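Local coordinates for protein homocitrate synthase (Sulfolobus acidocaldarius, PDB 6KTQ) that catalyses the aldol-type condensation of 2-oxoglutarate with acetyl-CoA to homocitrate, the first step of lysine biosynthesis by the alpha-aminoadipate pathway, at residues Tyr128-Thr133 against Arg148-Thr153. Residues are numbered along the deposited sequence; the frame is centred on the assembly and turned at random.
Sequences YGISDT and RSIAET. With COA (coenzyme A), chain E.
Y128 and I150 make a small buried apolar contact between the C-terminal end of strand 123-129 and helix 143-159, where Y128 lines the coenzyme A pocket of the TIM-barrel catalytic domain. The end methyl of I150, CD1, does most of the touching. I150 CD1 lies 3.7 Å from Y128 CD2 and 3.8 Å from Y128 CB, so it meets the base of the tyrosine, approaching the ring obliquely. I150 CG1 backs it up, 3.9 Å from Y128 CB. The same end methyl also meets the short branch of I130, with CG2 of I130 4.1 Å from CD1 of I150.

The Y128 ring reaches between I150 and the cofactor because chi1 is -152°, roughly anti, with CG beside the carbonyl carbon. Its CD1 comes within 3.7 Å of N1A of the coenzyme A adenine, again obliquely. A water continues the contact at the hydroxyl end: it lies 2.9 Å from Y128 OH and 2.7 Å from S149 OG, hydrogen-bonded to both. S149 OG is also hydrogen-bonded to E145 O, one turn back. Replacing Y128 with alanine would probably open a gap between the adenine and I150 and cost the water its tyrosine partner.

The ring of Y128 also stacks with H139, another residue of the coenzyme A pocket. Backbone hydrogen bonds from Y128 to T167 and E169 tie its strand to the parallel strand 163-169. F166 of that strand touches both Y128 and I150. Helix 176-189 packs alongside, with V182 against I130 and V186 against I150.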
# COMPACT_ATOMS: atom_id res chain seq x y z
N TYR A 128 4.31 -4.34 29.14
CA TYR A 128 3.30 -3.86 30.09
C TYR A 128 1.95 -3.98 29.43
O TYR A 128 1.82 -3.78 28.22
CB TYR A 128 3.58 -2.40 30.49
CG TYR A 128 3.10 -1.99 31.87
CD1 TYR A 128 3.92 -2.15 32.99
CD2 TYR A 128 1.85 -1.41 32.05
CE1 TYR A 128 3.47 -1.76 34.27
CE2 TYR A 128 1.40 -1.02 33.32
CZ TYR A 128 2.21 -1.20 34.41
OH TYR A 128 1.74 -0.82 35.65
N GLY A 129 0.95 -4.24 30.25
CA GLY A 129 -0.40 -4.48 29.78
C GLY A 129 -1.10 -3.15 29.70
O GLY A 129 -1.23 -2.48 30.71
N ILE A 130 -1.57 -2.77 28.51
CA ILE A 130 -2.14 -1.44 28.34
C ILE A 130 -3.62 -1.38 27.97
O ILE A 130 -4.16 -0.29 27.69
CB ILE A 130 -1.25 -0.57 27.43
CG1 ILE A 130 -0.88 -1.26 26.12
CG2 ILE A 130 0.04 -0.24 28.14
CD1 ILE A 130 -2.06 -1.53 25.24
N SER A 131 -4.30 -2.53 28.04
CA SER A 131 -5.74 -2.54 27.95
C SER A 131 -6.29 -2.20 29.30
O SER A 131 -5.59 -2.32 30.31
CB SER A 131 -6.24 -3.95 27.60
OG SER A 131 -5.87 -4.87 28.61
N ASP A 132 -7.56 -1.82 29.32
CA ASP A 132 -8.22 -1.48 30.57
C ASP A 132 -8.33 -2.66 31.55
O ASP A 132 -8.14 -2.45 32.75
CB ASP A 132 -9.61 -0.89 30.33
CG ASP A 132 -9.58 0.46 29.59
OD1 ASP A 132 -8.51 1.08 29.37
OD2 ASP A 132 -10.67 0.90 29.20
N THR A 133 -8.63 -3.89 31.08
CA THR A 133 -8.63 -5.02 32.00
C THR A 133 -7.22 -5.23 32.57
O THR A 133 -7.08 -5.49 33.75
CB THR A 133 -9.15 -6.38 31.40
OG1 THR A 133 -8.24 -6.88 30.41
CG2 THR A 133 -10.54 -6.22 30.81
N ARG A 148 3.64 6.89 33.12
CA ARG A 148 4.83 7.25 33.89
C ARG A 148 5.74 6.05 34.13
O ARG A 148 6.95 6.16 33.93
CB ARG A 148 4.45 7.89 35.24
CG ARG A 148 4.00 9.35 35.13
CD ARG A 148 3.66 9.97 36.50
NE ARG A 148 2.23 9.88 36.79
CZ ARG A 148 1.67 9.26 37.83
NH1 ARG A 148 2.41 8.64 38.76
NH2 ARG A 148 0.34 9.25 37.96
N SER A 149 5.18 4.92 34.55
CA SER A 149 6.00 3.73 34.85
C SER A 149 6.73 3.29 33.60
O SER A 149 7.93 2.99 33.63
CB SER A 149 5.16 2.55 35.34
OG SER A 149 4.27 2.90 36.36
N ILE A 150 6.02 3.28 32.49
CA ILE A 150 6.58 2.85 31.22
C ILE A 150 7.68 3.82 30.76
O ILE A 150 8.79 3.39 30.41
CB ILE A 150 5.44 2.67 30.19
CG1 ILE A 150 4.70 1.37 30.52
CG2 ILE A 150 5.94 2.64 28.78
CD1 ILE A 150 3.27 1.38 30.06
N ALA A 151 7.39 5.12 30.79
CA ALA A 151 8.43 6.10 30.46
C ALA A 151 9.67 5.91 31.32
O ALA A 151 10.78 5.87 30.81
CB ALA A 151 7.91 7.52 30.60
N GLU A 152 9.49 5.78 32.63
CA GLU A 152 10.66 5.69 33.52
C GLU A 152 11.48 4.44 33.24
O GLU A 152 12.71 4.49 33.14
CB GLU A 152 10.21 5.71 34.98
CG GLU A 152 9.70 7.08 35.39
CD GLU A 152 9.14 7.14 36.80
OE1 GLU A 152 8.67 8.24 37.17
OE2 GLU A 152 9.18 6.11 37.52
N THR A 153 10.79 3.31 33.10
CA THR A 153 11.50 2.05 32.93
C THR A 153 12.14 1.98 31.58
O THR A 153 13.26 1.52 31.47
CB THR A 153 10.59 0.84 33.18
OG1 THR A 153 9.37 0.99 32.46
CG2 THR A 153 10.26 0.74 34.65
N1A COA E . 5.69 -4.75 34.93
C2A COA E . 5.74 -4.66 36.29
N3A COA E . 5.10 -5.52 37.13
C4A COA E . 4.33 -6.52 36.64
C5A COA E . 4.22 -6.68 35.19
C6A COA E . 4.95 -5.72 34.34
N6A COA E . 4.87 -5.84 33.00
N7A COA E . 3.42 -7.75 34.98
C8A COA E . 3.03 -8.22 36.20
N9A COA E . 3.57 -7.47 37.18
C1B COA E . 3.49 -7.71 38.63
C2B COA E . 2.10 -7.84 39.20
O2B COA E . 1.48 -6.59 39.43
C3B COA E . 2.45 -8.56 40.48
O3B COA E . 3.11 -7.76 41.43
P3B COA E . 2.78 -7.96 42.99
O7A COA E . 3.15 -6.62 43.51
O8A COA E . 3.69 -9.11 43.38
O9A COA E . 1.33 -8.30 43.07
C4B COA E . 3.43 -9.61 40.03
O4B COA E . 4.11 -8.99 38.90
C5B COA E . 2.48 -10.78 39.83
O5B COA E . 3.06 -11.99 39.62
P1A COA E . 3.61 -13.12 40.62
O1A COA E . 3.90 -14.02 39.48
O2A COA E . 2.69 -13.55 41.73
O3A COA E . 4.91 -12.35 41.20
P2A COA E . 6.27 -12.99 41.71
O4A COA E . 5.97 -14.10 42.67
O5A COA E . 7.17 -11.84 42.08
O6A COA E . 6.95 -13.60 40.40
CBP COA E . 7.92 -13.61 38.19
CCP COA E . 7.27 -12.76 39.29
CDP COA E . 8.25 -12.76 36.96
CEP COA E . 9.22 -14.21 38.74
CAP COA E . 6.94 -14.75 37.87
OAP COA E . 5.61 -14.28 37.60
C9P COA E . 7.41 -15.54 36.70
O9P COA E . 8.39 -16.23 36.81
N8P COA E . 6.69 -15.40 35.58
C7P COA E . 6.98 -16.08 34.33
C6P COA E . 7.28 -15.07 33.22
C5P COA E . 6.03 -14.28 32.89
O5P COA E . 5.09 -14.25 33.71
N4P COA E . 6.01 -13.63 31.72
C3P COA E . 4.87 -12.78 31.37
C2P COA E . 4.83 -12.34 29.92
S1P COA E . 3.49 -11.12 29.82
O HOH W 1 1.73 1.97 36.54